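Local atomic coordinates of glutamate--tRNA ligase (Methanothermobacter thermautotrophicus, PDB entry 3AII), a protein that catalyses the ATP-dependent attachment of glutamate to tRNA, probably by first activating the amino acid as glutamyl-adenylate and then transferring it to the acceptor end. Residues Phe101-Ser106 with Leu133-Thr138. Numbering follows the deposited sequence.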
ATOM      1  N   PHE A 101      -2.597  15.295   0.975  1.00 11.09           N
ATOM      2  CA  PHE A 101      -1.944  14.002   0.794  1.00  9.86           C
ATOM      3  C   PHE A 101      -1.243  14.164  -0.541  1.00 16.61           C
ATOM      4  O   PHE A 101      -1.891  14.502  -1.530  1.00 14.66           O
ATOM      5  CB  PHE A 101      -2.962  12.856   0.715  1.00 15.31           C
ATOM      6  CG  PHE A 101      -2.363  11.549   0.272  1.00 17.53           C
ATOM      7  CD1 PHE A 101      -1.298  10.989   0.966  1.00 16.60           C
ATOM      8  CD2 PHE A 101      -2.846  10.891  -0.844  1.00 15.08           C
ATOM      9  CE1 PHE A 101      -0.726   9.786   0.549  1.00 17.67           C
ATOM     10  CE2 PHE A 101      -2.288   9.699  -1.278  1.00 14.70           C
ATOM     11  CZ  PHE A 101      -1.221   9.145  -0.585  1.00 17.91           C
ATOM     12  N   ALA A 102       0.071  13.965  -0.567  1.00 15.22           N
ATOM     13  CA  ALA A 102       0.863  14.398  -1.733  1.00 14.81           C
ATOM     14  C   ALA A 102       1.806  13.318  -2.251  1.00 18.71           C
ATOM     15  O   ALA A 102       3.028  13.408  -2.064  1.00 19.17           O
ATOM     16  CB  ALA A 102       1.653  15.667  -1.390  1.00 16.62           C
ATOM     17  N   PRO A 103       1.253  12.303  -2.932  1.00 15.82           N
ATOM     18  CA  PRO A 103       2.076  11.202  -3.438  1.00 16.11           C
ATOM     19  C   PRO A 103       2.738  11.548  -4.760  1.00 16.24           C
ATOM     20  O   PRO A 103       2.248  12.423  -5.478  1.00 18.56           O
ATOM     21  CB  PRO A 103       1.052  10.083  -3.661  1.00 15.71           C
ATOM     22  CG  PRO A 103      -0.218  10.821  -4.027  1.00 15.67           C
ATOM     23  CD  PRO A 103      -0.178  12.126  -3.242  1.00 13.41           C
ATOM     24  N   ASN A 104       3.833  10.865  -5.077  1.00 19.13           N
ATOM     25  CA  ASN A 104       4.401  10.928  -6.425  1.00 20.67           C
ATOM     26  C   ASN A 104       3.761   9.863  -7.297  1.00 16.97           C
ATOM     27  O   ASN A 104       3.377   8.802  -6.805  1.00 24.67           O
ATOM     28  CB  ASN A 104       5.909  10.687  -6.392  1.00 26.79           C
ATOM     29  CG  ASN A 104       6.613  11.561  -5.390  1.00 41.26           C
ATOM     30  OD1 ASN A 104       6.644  12.783  -5.531  1.00 36.32           O
ATOM     31  ND2 ASN A 104       7.186  10.941  -4.364  1.00 38.77           N
ATOM     32  N   PRO A 105       3.657  10.120  -8.605  1.00 18.90           N
ATOM     33  CA  PRO A 105       3.033   9.103  -9.456  1.00 21.74           C
ATOM     34  C   PRO A 105       4.020   8.056  -9.981  1.00 19.24           C
ATOM     35  O   PRO A 105       4.030   7.773 -11.168  1.00 22.68           O
ATOM     36  CB  PRO A 105       2.483   9.933 -10.611  1.00 23.53           C
ATOM     37  CG  PRO A 105       3.488  11.036 -10.759  1.00 25.11           C
ATOM     38  CD  PRO A 105       3.997  11.346  -9.356  1.00 20.77           C
ATOM     39  N   SER A 106       4.830   7.489  -9.100  1.00 16.95           N
ATOM     40  CA  SER A 106       5.803   6.469  -9.498  1.00 22.15           C
ATOM     41  C   SER A 106       5.164   5.082  -9.640  1.00 24.71           C
ATOM     42  O   SER A 106       5.794   4.129 -10.111  1.00 25.36           O
ATOM     43  CB  SER A 106       6.949   6.429  -8.494  1.00 28.83           C
ATOM     44  OG  SER A 106       6.460   6.179  -7.190  1.00 32.52           O
ATOM     45  N   LEU A 133      -5.723  16.518  -2.532  1.00 13.08           N
ATOM     46  CA  LEU A 133      -4.863  15.515  -3.169  1.00 12.51           C
ATOM     47  C   LEU A 133      -3.952  16.285  -4.108  1.00 14.20           C
ATOM     48  O   LEU A 133      -4.433  16.953  -5.005  1.00 14.86           O
ATOM     49  CB  LEU A 133      -5.688  14.490  -3.960  1.00 12.21           C
ATOM     50  CG  LEU A 133      -4.847  13.564  -4.848  1.00 12.60           C
ATOM     51  CD1 LEU A 133      -3.896  12.696  -3.998  1.00 13.05           C
ATOM     52  CD2 LEU A 133      -5.742  12.657  -5.695  1.00 12.99           C
ATOM     53  N   ARG A 134      -2.636  16.216  -3.892  1.00 13.48           N
ATOM     54  CA  ARG A 134      -1.708  16.912  -4.764  1.00 14.34           C
ATOM     55  C   ARG A 134      -0.751  15.889  -5.350  1.00 17.42           C
ATOM     56  O   ARG A 134       0.066  15.307  -4.630  1.00 17.73           O
ATOM     57  CB  ARG A 134      -0.942  18.003  -4.008  1.00 13.54           C
ATOM     58  CG  ARG A 134       0.037  18.786  -4.889  1.00 12.82           C
ATOM     59  CD  ARG A 134       0.636  20.033  -4.175  1.00 14.48           C
ATOM     60  NE  ARG A 134       1.550  19.627  -3.111  1.00 17.59           N
ATOM     61  CZ  ARG A 134       1.588  20.162  -1.888  1.00 18.89           C
ATOM     62  NH1 ARG A 134       2.470  19.710  -0.999  1.00 17.32           N
ATOM     63  NH2 ARG A 134       0.748  21.133  -1.551  1.00 18.66           N
ATOM     64  N   ILE A 135      -0.849  15.673  -6.656  1.00 13.28           N
ATOM     65  CA  ILE A 135       0.025  14.709  -7.312  1.00 13.42           C
ATOM     66  C   ILE A 135       1.338  15.387  -7.653  1.00 15.06           C
ATOM     67  O   ILE A 135       1.377  16.353  -8.422  1.00 15.30           O
ATOM     68  CB  ILE A 135      -0.591  14.167  -8.612  1.00 15.76           C
ATOM     69  CG1 ILE A 135      -2.001  13.619  -8.372  1.00 23.82           C
ATOM     70  CG2 ILE A 135       0.321  13.109  -9.209  1.00 17.67           C
ATOM     71  CD1 ILE A 135      -2.057  12.500  -7.405  1.00 19.46           C
ATOM     72  N   GLU A 136       2.419  14.886  -7.068  1.00 13.65           N
ATOM     73  CA  GLU A 136       3.700  15.570  -7.139  1.00 14.74           C
ATOM     74  C   GLU A 136       4.571  14.948  -8.236  1.00 18.42           C
ATOM     75  O   GLU A 136       5.433  14.098  -7.982  1.00 18.93           O
ATOM     76  CB  GLU A 136       4.354  15.586  -5.751  1.00 16.69           C
ATOM     77  CG  GLU A 136       3.509  16.415  -4.772  1.00 21.48           C
ATOM     78  CD  GLU A 136       4.234  16.861  -3.504  1.00 21.57           C
ATOM     79  OE1 GLU A 136       5.266  16.248  -3.140  1.00 23.01           O
ATOM     80  OE2 GLU A 136       3.736  17.819  -2.867  1.00 19.88           O
ATOM     81  N   ASP A 137       4.300  15.378  -9.467  1.00 16.85           N
ATOM     82  CA  ASP A 137       4.877  14.752 -10.654  1.00 13.38           C
ATOM     83  C   ASP A 137       5.879  15.663 -11.374  1.00 17.06           C
ATOM     84  O   ASP A 137       5.837  15.788 -12.596  1.00 19.78           O
ATOM     85  CB  ASP A 137       3.766  14.332 -11.615  1.00 14.53           C
ATOM     86  CG  ASP A 137       2.984  15.508 -12.164  1.00 16.46           C
ATOM     87  OD1 ASP A 137       2.958  16.581 -11.528  1.00 15.74           O
ATOM     88  OD2 ASP A 137       2.399  15.365 -13.253  1.00 19.36           O
ATOM     89  N   THR A 138       6.777  16.284 -10.613  1.00 17.18           N
ATOM     90  CA  THR A 138       7.779  17.198 -11.187  1.00 18.44           C
ATOM     91  C   THR A 138       9.138  16.561 -11.505  1.00 25.35           C
ATOM     92  O   THR A 138      10.124  17.279 -11.731  1.00 27.39           O
ATOM     93  CB  THR A 138       8.055  18.376 -10.242  1.00 19.64           C
ATOM     94  OG1 THR A 138       8.431  17.856  -8.964  1.00 29.27           O
ATOM     95  CG2 THR A 138       6.806  19.229 -10.087  1.00 27.05           C
TER
HETATM   96  O   HOH W   1       5.543  13.332  -3.004  1.00 41.50           O
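The carboxylate of E136 lies against the methyl of A102, OE2 coming within 3.3 Å of CB. R134, near the end of strand 130-135, grips the same OE2 side-on with NE (2.8 Å) and NH1, and OE2 lies in the guanidinium plane; NE meets the anti lone pair, and a bend at chi3 (70°) turns the group back to its partner. A water lies within hydrogen-bonding distance of both E136 OE1 and A102 O. A small alanine suits this place because its methyl lets the carboxylate come close, with R134 NH1 near it. A glutamine in place of E136 would probably lose the salt bridge and leave R134 with its charge less well balanced.

F101 and L133 pair as parallel strands, and the chain stays roughly alongside beyond them: R134 N donates to F101 O at 3.0 Å and E136 N to P103 O at 2.9 Å, both nearly straight. P103, which has no N-H to give, spends its ring on apolar contact instead. Its CD sits over one face of the F101 ring, offset toward the rim, and also meets L133 CD1 at 3.8 Å. F101 and L133 lie side by side, the phenyl carried there by CG anti to the backbone N (chi1 169°). Further along, P105 sets CG against D137 CB at 3.4 Å, the two side chains nearly perpendicular, and its CB and CD touch I135 CG2. The D137 carboxylate turns to S169 and Y148.

P103 to S106 begin the predicted HIGH motif of class I synthetases, which here follows strand 98-101 of the parallel catalytic-domain sheet and leads into helix 111-126. That helix packs on F101, helix 147-158 meets L133, P103 and P105, and helix 274-284 borders R134 and E136, with D282 as a second partner for the arginine.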